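Local structure of oxidoreductase, NAD-binding/iron-sulfur cluster-binding protein (Nitratireductor pacificus pht-3B, 6ZXU) at residues K577-G585 against P654-D662; E433-I444 against R634-E645. The protein is a catabolic reductive dehalogenase that carries cobalamin and two [4Fe-4S] clusters, and probably uses them to remove halogen from organohalide substrates by reduction. All coordinates share one frame; numbering follows the deposited sequence.

Contacts 1 and 2 lie side by side, their centres about 13 Å apart, and their segments alternate along the chain. Asp441 of 433-444 joins them: its OD2 is 2.5 Å from Tyr578 OH, a probable hydrogen bond, and 2.7 Å from Arg661 NE in a salt bridge. At the other end Pro654 CD packs 3.2 Å from Asp643 O. Contact 1 is the nearer to the redox centres, the Tyr578 side chain coming within about 4 Å of an iron-sulfur cluster and about 8 Å of cobalamin at their nearest atoms. In contact 2 the Ser439 side chain stays about 10 Å from a cluster.

Contact 1. Residues K577-G585 against P654-D662; sequences KYRVTQMKG and PRMGTNERD
The end of helix 572-581, part of the ferredoxin-like dicluster region, meets the loop that follows strand 650-652. Tyr578 and Arg579 touch an iron-sulfur cluster, and Arg579 also touches cobalamin. The Tyr578 ring, its CG anti to the backbone N (chi1 -174°), points its hydroxyl at the loop, where Arg661 NH2 donates to Tyr578 OH over 3.1 Å; the hydroxyl lies tilted out of the guanidinium plane. Tyr578 OH and Arg661 NE both meet Asp441 OD2, the tyrosine by a probable hydrogen bond and the arginine by a salt bridge.

Where the helix has ended, Gln582 CG packs over one face of the Tyr578 ring, toward the rim, and the bent chain brings its amide to Asn659. Asn659 ND2 donates to Gln582 OE1 at 3.0 Å, with the acceptor in the Asn659 amide plane. Lys584 N reaches the same Gln582 OE1 from the opposite face of its carbonyl plane, 3.1 Å away. Asn659 N donates to Lys584 O, 2.9 Å. The bent Lys584 chain crosses the Asn659 side chain at about a right angle, CB 3.5 Å from Asn659 ND2 and CD 3.3 Å from Met656 O. Met583 CB lies 3.8 Å from Met656 CG, the two side chains running alongside each other, while Arg655 NH2 makes a weak bond to Met583 SD. One water bridges Met583 O to Met656 N.

Asn659 ND2 and Gln582 NE2 share Asp441 O as acceptor, which helps fix the rotation of both amides. The Tyr578 hydroxyl sits between the Asp441 carboxylate and the Arg661 guanidinium, and both would probably polarise it.

Contact 2. Residues E433-I444 against R634-E645; sequences ETMEGASGDDWI and RNLIKRWWFDLE
Apolar contact centres on Trp641, sandwiched between Ile444 and Arg639, its edge against Gly437 and Ala438. Here the end of helix 432-437 and the loop running to helix 445-469 meet the segment between helix 619-628 and strand 645-647. Ile444 CB stands 3.5 Å from the centroid of the five-membered ring of Trp641, 7° off the normal, a CH-pi contact, and CG2 sits above the centre of the indole; Arg639 CG packs on the opposite face. At the rim, Ala438 CB approaches Trp641 CH2 to 3.7 Å. A beta carbon on Gly437 would clash with Lys638 O and Arg639 N and sit tight against Trp641 CH2. An alanine in place of Trp641 would probably open a gap beneath Ile444 and cost the bound water its indole donor.

Direct hydrogen bonds are two. Trp640 NE1 donates to Thr434 OG1 at 2.9 Å, the hydroxyl lying in the ring plane; Trp640 CG sits between the backbone N and carbonyl carbon (chi1 54°), turning the indole back toward the helix. Asn635 N meets Glu436 O at 2.9 Å.

Water and charge complete the interface. One water accepts from Trp641 NE1 at 3.0 Å and donates to Asp643 OD1 at 2.7 Å. Asp643 OD2 uses its syn lone pair in a salt bridge with Arg639 NH2. Trp443 sets its CD1 edge against Asp643 OD1 and its far end, CZ3 and CH2, against Glu645, which pairs with Arg336; Trp443 CH2 is 3.5 Å from Glu645 OE1, and Trp443 NE1 bonds Thr658 OG1.

The N-H of the buried Trp641 is thus satisfied by water, whereas Leu644 O is buried with no partner in the model.

Contact 1. Residues K577-G585 against P654-D662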
# COMPACT_ATOMS: atom_id res chain seq x y z
N LYS A 577 -16.27 9.47 12.06
CA LYS A 577 -17.28 10.36 11.51
C LYS A 577 -16.65 11.29 10.46
O LYS A 577 -17.24 11.50 9.39
CB LYS A 577 -17.90 11.18 12.63
CG LYS A 577 -18.96 10.39 13.35
CD LYS A 577 -19.48 11.11 14.60
CE LYS A 577 -20.84 10.52 15.01
NZ LYS A 577 -21.05 10.72 16.46
N TYR A 578 -15.46 11.83 10.72
CA TYR A 578 -14.80 12.66 9.72
C TYR A 578 -14.50 11.88 8.43
O TYR A 578 -14.88 12.30 7.34
CB TYR A 578 -13.54 13.35 10.28
CG TYR A 578 -12.94 14.33 9.31
CD1 TYR A 578 -13.50 15.58 9.11
CD2 TYR A 578 -11.85 13.99 8.52
CE1 TYR A 578 -12.98 16.47 8.17
CE2 TYR A 578 -11.32 14.89 7.61
CZ TYR A 578 -11.89 16.15 7.44
OH TYR A 578 -11.36 17.03 6.52
N ARG A 579 -13.87 10.75 8.54
CA ARG A 579 -13.51 10.01 7.35
C ARG A 579 -14.74 9.56 6.52
O ARG A 579 -14.73 9.66 5.29
CB ARG A 579 -12.67 8.79 7.73
CG ARG A 579 -11.34 9.11 8.36
CD ARG A 579 -10.38 7.91 8.51
NE ARG A 579 -9.86 7.50 7.24
CZ ARG A 579 -9.75 6.28 6.81
NH1 ARG A 579 -9.21 6.05 5.64
NH2 ARG A 579 -10.11 5.29 7.57
N VAL A 580 -15.79 9.05 7.18
CA VAL A 580 -16.97 8.52 6.51
C VAL A 580 -17.79 9.66 5.87
O VAL A 580 -18.30 9.52 4.77
CB VAL A 580 -17.83 7.71 7.46
CG1 VAL A 580 -19.18 7.34 6.87
CG2 VAL A 580 -17.06 6.40 7.81
N THR A 581 -17.91 10.76 6.60
CA THR A 581 -18.87 11.80 6.23
C THR A 581 -18.34 13.15 5.70
O THR A 581 -19.11 13.93 5.21
CB THR A 581 -19.88 12.15 7.37
OG1 THR A 581 -19.25 12.94 8.34
CG2 THR A 581 -20.48 10.93 8.04
N GLN A 582 -17.06 13.49 5.82
CA GLN A 582 -16.63 14.75 5.27
C GLN A 582 -16.75 14.78 3.74
O GLN A 582 -16.57 13.75 3.06
CB GLN A 582 -15.24 15.12 5.75
CG GLN A 582 -14.07 14.28 5.19
CD GLN A 582 -13.44 14.96 3.98
OE1 GLN A 582 -13.76 16.09 3.65
NE2 GLN A 582 -12.50 14.29 3.37
N MET A 583 -17.11 15.95 3.19
CA MET A 583 -17.59 16.05 1.84
C MET A 583 -16.64 16.80 0.89
O MET A 583 -16.97 16.95 -0.28
CB MET A 583 -18.93 16.80 1.82
CG MET A 583 -20.02 16.10 2.59
SD MET A 583 -21.60 17.07 2.69
CE MET A 583 -21.16 18.40 3.88
N LYS A 584 -15.47 17.22 1.38
CA LYS A 584 -14.49 17.90 0.56
C LYS A 584 -13.30 16.99 0.19
O LYS A 584 -12.21 17.45 -0.14
CB LYS A 584 -14.09 19.20 1.18
CG LYS A 584 -15.26 20.06 1.67
CD LYS A 584 -15.08 21.53 1.56
CE LYS A 584 -14.00 22.09 2.41
NZ LYS A 584 -13.46 23.40 1.90
N GLY A 585 -13.54 15.73 0.23
CA GLY A 585 -12.61 14.74 -0.24
C GLY A 585 -13.16 13.35 -0.04
O GLY A 585 -14.31 13.15 0.39
N PRO A 654 -16.42 18.22 -7.69
CA PRO A 654 -16.81 17.98 -6.30
C PRO A 654 -17.97 18.90 -5.95
O PRO A 654 -17.91 20.07 -6.19
CB PRO A 654 -15.56 18.37 -5.52
CG PRO A 654 -14.47 18.00 -6.46
CD PRO A 654 -14.97 18.41 -7.83
N ARG A 655 -18.99 18.35 -5.33
CA ARG A 655 -20.18 19.12 -5.01
C ARG A 655 -19.95 20.21 -3.95
O ARG A 655 -20.42 21.31 -4.09
CB ARG A 655 -21.28 18.14 -4.58
CG ARG A 655 -22.60 18.81 -4.21
CD ARG A 655 -23.70 17.76 -3.97
NE ARG A 655 -23.30 16.96 -2.80
CZ ARG A 655 -23.37 17.33 -1.51
NH1 ARG A 655 -23.92 18.49 -1.15
NH2 ARG A 655 -22.89 16.51 -0.57
N MET A 656 -19.17 19.93 -2.90
CA MET A 656 -18.95 20.88 -1.80
C MET A 656 -17.54 21.50 -1.79
O MET A 656 -17.21 22.26 -0.88
CB MET A 656 -19.12 20.12 -0.49
CG MET A 656 -20.46 19.48 -0.32
SD MET A 656 -21.72 20.83 -0.37
CE MET A 656 -21.39 21.74 1.14
N GLY A 657 -16.71 21.16 -2.76
CA GLY A 657 -15.35 21.70 -2.85
C GLY A 657 -14.30 20.64 -2.49
O GLY A 657 -14.62 19.45 -2.46
N THR A 658 -13.08 21.12 -2.17
CA THR A 658 -11.91 20.28 -1.99
C THR A 658 -11.07 20.83 -0.88
O THR A 658 -10.76 22.01 -0.84
CB THR A 658 -11.13 20.25 -3.28
OG1 THR A 658 -11.96 19.68 -4.30
CG2 THR A 658 -9.84 19.47 -3.15
N ASN A 659 -10.69 19.95 0.04
CA ASN A 659 -9.73 20.31 1.11
C ASN A 659 -8.39 20.63 0.55
O ASN A 659 -7.87 19.90 -0.30
CB ASN A 659 -9.58 19.16 2.15
CG ASN A 659 -10.83 18.95 2.94
OD1 ASN A 659 -11.34 19.88 3.56
ND2 ASN A 659 -11.37 17.72 2.91
N GLU A 660 -7.83 21.76 0.97
CA GLU A 660 -6.48 22.21 0.57
C GLU A 660 -5.81 22.80 1.80
O GLU A 660 -5.45 23.96 1.86
CB GLU A 660 -6.53 23.20 -0.58
CG GLU A 660 -7.18 22.60 -1.80
CD GLU A 660 -7.40 23.66 -2.89
OE1 GLU A 660 -7.90 24.83 -2.53
OE2 GLU A 660 -7.09 23.31 -4.09
N ARG A 661 -5.60 21.94 2.77
CA ARG A 661 -5.11 22.35 4.05
C ARG A 661 -3.60 22.62 4.02
O ARG A 661 -2.83 21.95 3.35
CB ARG A 661 -5.45 21.23 5.07
CG ARG A 661 -6.92 21.03 5.22
CD ARG A 661 -7.20 20.07 6.35
NE ARG A 661 -8.57 19.73 6.33
CZ ARG A 661 -9.49 20.39 6.99
NH1 ARG A 661 -9.16 21.45 7.72
NH2 ARG A 661 -10.74 20.00 6.96
N ASP A 662 -3.22 23.60 4.82
CA ASP A 662 -1.83 23.97 5.02
C ASP A 662 -1.52 23.77 6.50
O ASP A 662 -2.45 23.56 7.32
CB ASP A 662 -1.70 25.47 4.66
CG ASP A 662 -2.10 25.75 3.17
OD1 ASP A 662 -1.82 24.90 2.26
OD2 ASP A 662 -2.69 26.84 2.94
O HOH W 1 -18.79 16.98 -2.22
O HOH W 2 -11.09 22.51 3.86

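Contact 2. Residues E433-I444 against R634-E645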
# COMPACT_ATOMS: atom_id res chain seq x y z
N GLU A 433 5.23 10.46 -2.69
CA GLU A 433 5.20 11.59 -3.65
C GLU A 433 3.75 12.02 -3.92
O GLU A 433 3.50 13.22 -3.96
CB GLU A 433 5.87 11.23 -4.96
CG GLU A 433 7.41 11.34 -4.85
CD GLU A 433 8.12 10.16 -4.11
OE1 GLU A 433 9.40 10.25 -3.84
OE2 GLU A 433 7.40 9.14 -3.78
N THR A 434 2.82 11.09 -3.94
CA THR A 434 1.44 11.45 -4.06
C THR A 434 0.95 12.20 -2.81
O THR A 434 0.29 13.24 -2.89
CB THR A 434 0.55 10.24 -4.33
OG1 THR A 434 0.83 9.75 -5.63
CG2 THR A 434 -0.92 10.59 -4.28
N MET A 435 1.32 11.73 -1.63
CA MET A 435 0.90 12.37 -0.43
C MET A 435 1.45 13.78 -0.30
O MET A 435 0.82 14.63 0.36
CB MET A 435 1.29 11.50 0.82
CG MET A 435 0.33 11.58 1.96
SD MET A 435 0.75 10.31 3.28
CE MET A 435 0.32 8.76 2.46
N GLU A 436 2.60 14.05 -0.90
CA GLU A 436 3.17 15.39 -0.87
C GLU A 436 2.28 16.42 -1.56
O GLU A 436 2.25 17.54 -1.15
CB GLU A 436 4.57 15.40 -1.54
CG GLU A 436 5.72 15.12 -0.58
CD GLU A 436 5.69 15.99 0.75
OE1 GLU A 436 5.27 15.48 1.86
OE2 GLU A 436 6.04 17.22 0.68
N GLY A 437 1.63 16.04 -2.65
CA GLY A 437 0.74 16.91 -3.39
C GLY A 437 -0.60 17.15 -2.71
O GLY A 437 -1.30 18.05 -3.06
N ALA A 438 -0.97 16.28 -1.75
CA ALA A 438 -2.34 16.08 -1.25
C ALA A 438 -2.51 16.83 0.04
O ALA A 438 -1.58 17.13 0.73
CB ALA A 438 -2.61 14.62 -1.01
N SER A 439 -3.75 17.13 0.34
CA SER A 439 -4.13 17.69 1.63
C SER A 439 -4.11 16.57 2.75
O SER A 439 -4.07 16.88 3.93
CB SER A 439 -5.56 18.28 1.54
OG SER A 439 -5.88 18.89 2.78
N GLY A 440 -4.18 15.31 2.34
CA GLY A 440 -4.45 14.22 3.26
C GLY A 440 -5.88 13.80 3.37
O GLY A 440 -6.15 12.61 3.55
N ASP A 441 -6.82 14.78 3.25
CA ASP A 441 -8.26 14.49 3.23
C ASP A 441 -8.95 15.02 1.95
O ASP A 441 -10.13 15.38 1.98
CB ASP A 441 -8.89 15.07 4.43
CG ASP A 441 -8.57 16.57 4.59
OD1 ASP A 441 -7.73 17.12 3.81
OD2 ASP A 441 -9.09 17.17 5.54
N ASP A 442 -8.27 14.98 0.81
CA ASP A 442 -8.88 15.40 -0.44
C ASP A 442 -9.30 14.25 -1.27
O ASP A 442 -9.53 13.18 -0.73
CB ASP A 442 -7.92 16.35 -1.18
CG ASP A 442 -6.56 15.70 -1.54
OD1 ASP A 442 -6.49 14.47 -1.69
OD2 ASP A 442 -5.56 16.46 -1.72
N TRP A 443 -9.42 14.42 -2.59
CA TRP A 443 -10.04 13.43 -3.48
C TRP A 443 -9.23 12.20 -3.75
O TRP A 443 -9.78 11.20 -4.16
CB TRP A 443 -10.58 14.10 -4.82
CG TRP A 443 -11.61 15.06 -4.43
CD1 TRP A 443 -11.49 16.40 -4.31
CD2 TRP A 443 -12.91 14.71 -3.93
NE1 TRP A 443 -12.66 16.91 -3.79
CE2 TRP A 443 -13.53 15.89 -3.52
CE3 TRP A 443 -13.61 13.54 -3.82
CZ2 TRP A 443 -14.85 15.90 -2.98
CZ3 TRP A 443 -14.91 13.53 -3.30
CH2 TRP A 443 -15.51 14.72 -2.88
N ILE A 444 -7.95 12.23 -3.45
CA ILE A 444 -7.10 11.06 -3.71
C ILE A 444 -6.86 10.18 -2.46
O ILE A 444 -6.24 9.15 -2.54
CB ILE A 444 -5.78 11.52 -4.34
CG1 ILE A 444 -5.10 10.38 -5.15
CG2 ILE A 444 -4.80 12.06 -3.31
CD1 ILE A 444 -5.96 9.86 -6.24
N ARG A 634 1.67 21.54 1.03
CA ARG A 634 1.30 20.87 -0.18
C ARG A 634 2.24 21.28 -1.34
O ARG A 634 2.46 22.44 -1.59
CB ARG A 634 -0.16 21.09 -0.54
CG ARG A 634 -1.11 20.52 0.50
CD ARG A 634 -2.59 20.90 0.30
NE ARG A 634 -2.71 22.36 0.37
CZ ARG A 634 -2.90 23.15 -0.68
NH1 ARG A 634 -3.19 22.66 -1.87
NH2 ARG A 634 -2.89 24.46 -0.48
N ASN A 635 2.80 20.29 -2.01
CA ASN A 635 3.67 20.49 -3.14
C ASN A 635 2.84 20.40 -4.44
O ASN A 635 2.52 19.34 -4.91
CB ASN A 635 4.79 19.45 -3.12
CG ASN A 635 5.77 19.61 -4.27
OD1 ASN A 635 5.54 20.38 -5.22
ND2 ASN A 635 6.85 18.85 -4.23
N LEU A 636 2.52 21.54 -5.03
CA LEU A 636 1.58 21.61 -6.15
C LEU A 636 2.08 20.88 -7.37
O LEU A 636 1.27 20.35 -8.15
CB LEU A 636 1.16 23.09 -6.45
N ILE A 637 3.39 20.69 -7.50
CA ILE A 637 3.90 19.90 -8.63
C ILE A 637 3.44 18.45 -8.58
O ILE A 637 3.34 17.81 -9.58
CB ILE A 637 5.44 19.97 -8.65
CG1 ILE A 637 5.83 21.35 -9.19
CG2 ILE A 637 6.07 19.02 -9.61
CD1 ILE A 637 7.14 21.89 -8.66
N LYS A 638 3.23 17.94 -7.37
CA LYS A 638 2.86 16.53 -7.20
C LYS A 638 1.36 16.24 -7.28
O LYS A 638 0.92 15.11 -7.06
CB LYS A 638 3.43 16.04 -5.90
CG LYS A 638 4.96 16.19 -5.71
CD LYS A 638 5.69 15.30 -6.67
CE LYS A 638 7.14 15.27 -6.31
NZ LYS A 638 7.81 14.26 -7.15
N ARG A 639 0.52 17.24 -7.53
CA ARG A 639 -0.89 17.05 -7.62
C ARG A 639 -1.28 16.58 -9.00
O ARG A 639 -1.65 17.38 -9.86
CB ARG A 639 -1.62 18.33 -7.20
CG ARG A 639 -3.13 18.15 -7.04
CD ARG A 639 -3.69 19.28 -6.24
NE ARG A 639 -5.14 19.35 -6.28
CZ ARG A 639 -5.80 20.38 -5.73
NH1 ARG A 639 -5.13 21.35 -5.12
NH2 ARG A 639 -7.12 20.44 -5.74
N TRP A 640 -1.19 15.28 -9.24
CA TRP A 640 -1.34 14.78 -10.57
C TRP A 640 -2.76 14.31 -10.88
O TRP A 640 -3.04 14.00 -12.05
CB TRP A 640 -0.42 13.56 -10.76
CG TRP A 640 -0.59 12.46 -9.74
CD1 TRP A 640 0.12 12.34 -8.54
CD2 TRP A 640 -1.49 11.33 -9.78
NE1 TRP A 640 -0.30 11.22 -7.83
CE2 TRP A 640 -1.27 10.59 -8.57
CE3 TRP A 640 -2.46 10.92 -10.67
CZ2 TRP A 640 -2.00 9.46 -8.28
CZ3 TRP A 640 -3.20 9.84 -10.37
CH2 TRP A 640 -2.97 9.09 -9.20
N TRP A 641 -3.61 14.15 -9.86
CA TRP A 641 -4.95 13.52 -10.04
C TRP A 641 -6.00 14.59 -10.34
O TRP A 641 -5.82 15.79 -10.08
CB TRP A 641 -5.36 12.72 -8.76
CG TRP A 641 -5.37 13.58 -7.50
CD1 TRP A 641 -6.45 14.26 -6.97
CD2 TRP A 641 -4.26 13.87 -6.66
NE1 TRP A 641 -6.05 14.96 -5.87
CE2 TRP A 641 -4.72 14.71 -5.65
CE3 TRP A 641 -2.93 13.45 -6.65
CZ2 TRP A 641 -3.86 15.22 -4.70
CZ3 TRP A 641 -2.09 13.95 -5.72
CH2 TRP A 641 -2.55 14.83 -4.73
N PHE A 642 -7.13 14.12 -10.88
CA PHE A 642 -8.32 14.96 -11.12
C PHE A 642 -9.21 15.01 -9.89
O PHE A 642 -9.34 14.01 -9.18
CB PHE A 642 -9.15 14.40 -12.29
CG PHE A 642 -8.45 14.36 -13.63
CD1 PHE A 642 -7.44 15.22 -13.95
CD2 PHE A 642 -8.88 13.43 -14.58
CE1 PHE A 642 -6.81 15.17 -15.15
CE2 PHE A 642 -8.29 13.37 -15.81
CZ PHE A 642 -7.26 14.25 -16.10
N ASP A 643 -9.79 16.15 -9.62
CA ASP A 643 -10.79 16.30 -8.58
C ASP A 643 -12.20 15.91 -9.12
O ASP A 643 -12.90 16.73 -9.68
CB ASP A 643 -10.82 17.73 -8.08
CG ASP A 643 -9.62 18.07 -7.26
OD1 ASP A 643 -8.91 17.15 -6.77
OD2 ASP A 643 -9.35 19.23 -7.12
N LEU A 644 -12.52 14.64 -9.04
CA LEU A 644 -13.73 14.04 -9.52
C LEU A 644 -14.40 13.28 -8.40
O LEU A 644 -13.74 12.53 -7.69
CB LEU A 644 -13.47 13.05 -10.69
CG LEU A 644 -12.90 13.67 -11.96
CD1 LEU A 644 -12.54 12.61 -13.01
CD2 LEU A 644 -13.87 14.70 -12.53
N GLU A 645 -15.71 13.48 -8.27
CA GLU A 645 -16.56 12.78 -7.33
C GLU A 645 -17.65 12.14 -8.13
O GLU A 645 -18.35 12.81 -8.86
CB GLU A 645 -17.12 13.78 -6.28
CG GLU A 645 -18.13 13.18 -5.37
CD GLU A 645 -18.69 14.14 -4.33
OE1 GLU A 645 -18.54 15.40 -4.44
OE2 GLU A 645 -19.30 13.63 -3.35
O HOH W 3 7.54 17.39 -1.78
O HOH W 4 -3.62 19.75 -2.88
O HOH W 5 -7.83 16.83 -4.34